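Local atomic coordinates of histone fold protein (Methanopyrus kandleri, PDB entry 1F1E), a protein that is an archaeal histone with two histone folds joined in one chain, and probably binds and compacts DNA as other histones do. Residues E4-A9 and E81-A86; A9-F14 and T30-V35. All coordinates share one frame; numbering follows the deposited sequence. Where two conformers were deposited one is given.

In the fold
Both contacts use helix 7-15, and together they exemplify how a histone fold buries hydrophobic side chains between its helices and keeps polar groups to the margin. Their segments share Ala9, which packs only in interaction 1; Ile10, Glu11 and Phe14 serve interaction 2. Interaction 2 joins this helix to helix 25-51 within the first histone-fold sequence, through interlocking helix side chains with a water bridge at the rim. Interaction 1 gathers apolar groups of a loop and a helix start, Leu5, Pro6 and Ala9, round one ring of the segment leading into helix 85-94, in the second. Both are largely buried, and the salt bridge from Arg12 to Glu81 links them.

Interaction 1 (E4-A9 and E81-A86); sequences ELPKAA and ELFGRA
Leu5 lays its CD2 methyl over the face of the Phe83 ring, 3.6 Å from the ring centroid and only 10° off the normal, a well-centred CH-pi contact. All six ring carbons lie within 4.1 Å of Leu5 CD2, CG being nearest, and the two side chains cross at about a right angle. With Leu5 CG anti to the carbonyl carbon (chi1 -61°) and CD1 taking the extended position, CD2 is the branch left to turn over the ring. Ala9 supplies a second methyl, its CB 3.7 Å from Phe83 CE1, coming in obliquely to the ring. Pro6 adds a looser touch from the more exposed side, with CD 4.2 Å from Phe83 CD1. Phe83 is therefore the residue on which the three apolar groups of 4-9 converge. Next to it, Glu81 has CG anti to the backbone N (chi1 -171°) and an extended chain, which carries the carboxylate out to the helix; there OE2 lies 3.6 Å from Ala9 CB and OE1 takes a salt bridge from Arg12 NE. The alanine methyl thus lies between an aromatic ring and a carboxylate oxygen whose charge is probably balanced in part by Arg12. Pro6 and Gly84 occupy the N-cap positions of helices 7-15 and 85-94, so this contact brings together the entrances of two helices, one from each histone-fold sequence. Phe83 also packs on Ile112 and Cys113 of helix 102-129, while Leu5 reaches Ile91 of helix 85-94 and Ala39 of helix 25-51.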
# COMPACT_ATOMS: atom_id res chain seq x y z
N GLU A 4 -2.60 -24.08 3.61
CA GLU A 4 -3.24 -23.16 2.66
C GLU A 4 -4.65 -22.69 3.03
O GLU A 4 -5.42 -23.41 3.66
CB GLU A 4 -3.33 -23.81 1.28
N LEU A 5 -5.00 -21.46 2.63
CA LEU A 5 -6.33 -20.89 2.91
C LEU A 5 -7.40 -21.62 2.16
O LEU A 5 -7.27 -21.72 0.91
CB LEU A 5 -6.32 -19.44 2.47
CG LEU A 5 -5.28 -18.61 3.23
CD1 LEU A 5 -5.29 -17.23 2.59
CD2 LEU A 5 -5.60 -18.47 4.71
N PRO A 6 -8.44 -22.17 2.74
CA PRO A 6 -9.42 -22.87 1.90
C PRO A 6 -10.26 -21.96 1.04
O PRO A 6 -10.67 -20.90 1.44
CB PRO A 6 -10.33 -23.57 2.94
CG PRO A 6 -9.49 -23.63 4.16
CD PRO A 6 -8.81 -22.29 4.17
N LYS A 7 -10.48 -22.47 -0.18
CA LYS A 7 -11.21 -21.69 -1.16
C LYS A 7 -12.63 -21.39 -0.66
O LYS A 7 -13.15 -20.28 -0.87
CB LYS A 7 -11.34 -22.36 -2.54
CG LYS A 7 -10.05 -22.42 -3.30
CD LYS A 7 -10.01 -23.23 -4.57
CE LYS A 7 -8.91 -22.88 -5.55
NZ LYS A 7 -9.04 -23.32 -6.99
N ALA A 8 -13.25 -22.37 -0.01
CA ALA A 8 -14.62 -22.11 0.45
C ALA A 8 -14.70 -20.97 1.44
O ALA A 8 -15.66 -20.17 1.39
CB ALA A 8 -15.16 -23.39 1.07
N ALA A 9 -13.66 -20.90 2.26
CA ALA A 9 -13.57 -19.80 3.27
C ALA A 9 -13.25 -18.47 2.58
O ALA A 9 -13.91 -17.48 2.91
CB ALA A 9 -12.58 -20.09 4.38
N GLU A 81 -16.30 -14.23 9.38
CA GLU A 81 -15.55 -15.47 9.34
C GLU A 81 -14.04 -15.23 9.36
O GLU A 81 -13.49 -14.34 8.71
CB GLU A 81 -15.93 -16.27 8.09
CG GLU A 81 -15.28 -17.66 8.21
CD GLU A 81 -15.71 -18.65 7.14
OE1 GLU A 81 -16.71 -18.32 6.51
OE2 GLU A 81 -15.01 -19.72 6.97
N LEU A 82 -13.30 -16.06 10.10
CA LEU A 82 -11.85 -16.02 10.18
C LEU A 82 -11.26 -17.33 9.68
O LEU A 82 -11.95 -18.36 9.71
CB LEU A 82 -11.42 -15.81 11.63
CG LEU A 82 -11.78 -14.46 12.25
CD1 LEU A 82 -11.74 -14.62 13.77
CD2 LEU A 82 -10.90 -13.37 11.67
N PHE A 83 -10.05 -17.24 9.18
CA PHE A 83 -9.44 -18.52 8.87
C PHE A 83 -9.02 -19.23 10.13
O PHE A 83 -8.99 -18.67 11.21
CB PHE A 83 -8.23 -18.17 7.99
CG PHE A 83 -8.59 -17.62 6.62
CD1 PHE A 83 -9.23 -18.40 5.67
CD2 PHE A 83 -8.29 -16.32 6.33
CE1 PHE A 83 -9.54 -17.90 4.42
CE2 PHE A 83 -8.56 -15.80 5.08
CZ PHE A 83 -9.17 -16.58 4.14
N GLY A 84 -8.62 -20.52 10.01
CA GLY A 84 -8.12 -21.24 11.15
C GLY A 84 -6.80 -20.67 11.66
O GLY A 84 -5.99 -20.25 10.83
N ARG A 85 -6.64 -20.65 12.99
CA ARG A 85 -5.46 -20.02 13.57
C ARG A 85 -4.21 -20.70 13.11
O ARG A 85 -3.23 -20.08 12.75
CB ARG A 85 -5.50 -20.11 15.12
CG ARG A 85 -4.19 -19.74 15.79
CD ARG A 85 -4.25 -19.77 17.33
NE ARG A 85 -5.50 -19.11 17.77
CZ ARG A 85 -5.58 -17.84 18.02
NH1 ARG A 85 -4.58 -16.98 17.92
NH2 ARG A 85 -6.72 -17.31 18.38
N ALA A 86 -4.19 -22.02 13.06
CA ALA A 86 -2.97 -22.69 12.67
C ALA A 86 -2.58 -22.38 11.24
O ALA A 86 -1.40 -22.29 10.90
CB ALA A 86 -3.04 -24.22 12.83

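Interaction 2 (A9-F14 and T30-V35)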
# COMPACT_ATOMS: atom_id res chain seq x y z
N ALA A 9 -13.66 -20.90 2.26
CA ALA A 9 -13.57 -19.80 3.27
C ALA A 9 -13.25 -18.47 2.58
O ALA A 9 -13.91 -17.48 2.91
CB ALA A 9 -12.58 -20.09 4.38
N ILE A 10 -12.30 -18.45 1.64
CA ILE A 10 -12.06 -17.26 0.81
C ILE A 10 -13.34 -16.73 0.20
O ILE A 10 -13.66 -15.55 0.30
CB ILE A 10 -11.01 -17.52 -0.26
CG1 ILE A 10 -9.63 -17.87 0.38
CG2 ILE A 10 -10.90 -16.35 -1.21
CD1 ILE A 10 -8.66 -18.33 -0.69
N GLU A 11 -14.09 -17.64 -0.43
CA GLU A 11 -15.34 -17.20 -0.99
C GLU A 11 -16.35 -16.66 0.01
O GLU A 11 -16.90 -15.65 -0.33
CB GLU A 11 -15.99 -18.43 -1.70
CG GLU A 11 -17.22 -17.97 -2.46
CD GLU A 11 -17.95 -19.06 -3.17
OE1 GLU A 11 -17.41 -20.20 -3.25
OE2 GLU A 11 -19.07 -18.76 -3.63
N ARG A 12 -16.54 -17.37 1.14
CA ARG A 12 -17.54 -16.84 2.08
C ARG A 12 -17.16 -15.43 2.57
O ARG A 12 -18.00 -14.56 2.74
CB ARG A 12 -17.80 -17.76 3.28
CG ARG A 12 -18.51 -19.07 2.89
CD ARG A 12 -18.85 -19.82 4.19
NE ARG A 12 -17.60 -20.30 4.80
CZ ARG A 12 -16.99 -21.45 4.54
NH1 ARG A 12 -17.46 -22.34 3.67
NH2 ARG A 12 -15.88 -21.75 5.16
N ILE A 13 -15.84 -15.28 2.81
CA ILE A 13 -15.39 -14.04 3.41
C ILE A 13 -15.57 -12.94 2.38
O ILE A 13 -16.05 -11.86 2.67
CB ILE A 13 -13.99 -14.18 3.94
CG1 ILE A 13 -13.93 -15.14 5.14
CG2 ILE A 13 -13.38 -12.86 4.31
CD1 ILE A 13 -12.53 -15.68 5.40
N PHE A 14 -15.12 -13.18 1.15
CA PHE A 14 -15.31 -12.16 0.11
C PHE A 14 -16.78 -11.82 -0.05
O PHE A 14 -17.18 -10.67 -0.19
CB PHE A 14 -14.75 -12.72 -1.19
CG PHE A 14 -14.78 -11.77 -2.34
CD1 PHE A 14 -15.79 -11.78 -3.25
CD2 PHE A 14 -13.77 -10.82 -2.49
CE1 PHE A 14 -15.84 -10.91 -4.33
CE2 PHE A 14 -13.82 -9.94 -3.52
CZ PHE A 14 -14.84 -9.98 -4.45
N THR A 30 -10.58 -15.27 -9.67
CA THR A 30 -9.67 -14.15 -9.33
C THR A 30 -9.26 -14.08 -7.87
O THR A 30 -8.09 -13.90 -7.50
CB THR A 30 -10.31 -12.84 -9.75
OG1 THR A 30 -10.55 -12.91 -11.18
CG2 THR A 30 -9.38 -11.67 -9.54
N ILE A 31 -10.26 -14.23 -7.02
CA ILE A 31 -10.04 -14.17 -5.56
C ILE A 31 -9.27 -15.38 -5.09
O ILE A 31 -8.51 -15.26 -4.13
CB ILE A 31 -11.32 -13.97 -4.74
CG1 ILE A 31 -12.32 -15.10 -4.83
CG2 ILE A 31 -12.06 -12.66 -5.08
CD1 ILE A 31 -13.52 -15.02 -3.89
N TYR A 32 -9.37 -16.54 -5.70
CA TYR A 32 -8.58 -17.70 -5.24
C TYR A 32 -7.12 -17.49 -5.56
O TYR A 32 -6.19 -17.92 -4.84
CB TYR A 32 -9.13 -18.91 -5.98
CG TYR A 32 -10.53 -19.33 -5.60
CD1 TYR A 32 -11.18 -19.01 -4.43
CD2 TYR A 32 -11.30 -20.12 -6.44
CE1 TYR A 32 -12.45 -19.41 -4.09
CE2 TYR A 32 -12.56 -20.55 -6.19
CZ TYR A 32 -13.14 -20.17 -4.99
OH TYR A 32 -14.39 -20.62 -4.75
N ASP A 33 -6.89 -16.84 -6.68
CA ASP A 33 -5.48 -16.60 -6.97
C ASP A 33 -4.99 -15.48 -6.03
O ASP A 33 -3.92 -15.52 -5.45
CB ASP A 33 -5.24 -16.21 -8.44
CG ASP A 33 -5.15 -17.41 -9.41
OD1 ASP A 33 -5.04 -18.56 -8.93
OD2 ASP A 33 -5.30 -17.19 -10.65
N PHE A 34 -5.79 -14.41 -5.88
CA PHE A 34 -5.31 -13.23 -5.21
C PHE A 34 -5.22 -13.31 -3.68
O PHE A 34 -4.22 -12.89 -3.11
CB PHE A 34 -6.21 -12.04 -5.62
CG PHE A 34 -5.81 -10.80 -4.85
CD1 PHE A 34 -4.67 -10.11 -5.28
CD2 PHE A 34 -6.58 -10.34 -3.80
CE1 PHE A 34 -4.32 -8.98 -4.58
CE2 PHE A 34 -6.17 -9.24 -3.07
CZ PHE A 34 -5.06 -8.58 -3.51
N VAL A 35 -6.26 -13.81 -3.05
CA VAL A 35 -6.28 -13.77 -1.58
C VAL A 35 -5.07 -14.46 -0.98
O VAL A 35 -4.48 -13.87 -0.06
CB VAL A 35 -7.63 -14.23 -1.00
CG1 VAL A 35 -7.62 -14.39 0.50
CG2 VAL A 35 -8.67 -13.19 -1.41
O HOH W 1 -15.24 -22.39 -2.64
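A water held by Tyr32 OH at 2.9 Å also donates to Glu11 OE1, at 3.1 Å, and so bridges the two helices at the margin of their interface. The other carboxylate oxygen of Glu11, OE2, forms a salt bridge with Arg15, one turn on. Beneath this polar rim the contact is hydrophobic. Ile10 and Val35 meet tip to tip, CG2 to CG2 at 3.9 Å, and the same Ile10 methyl lies at the edge of the Tyr32 ring. Farther along, Ile31 sets CG2 over one face of Phe14, 3.7 Å from the ring centroid and 17° off the normal, displaced toward the CD2-CE2 side, while its CD1 rests 3.8 Å from Phe14 CB. With CG anti to the backbone N (chi1 -176°), the Phe14 ring is carried across to helix 25-51 to meet that Ile31 methyl. Exchanging Phe14 for alanine would probably leave Ile31 CG2 without its aromatic face and open a gap between the helices. The axes of the two segments pass 9.9 Å apart at 102°, and this steep crossing of a short first helix over a long central one is characteristic of the histone fold.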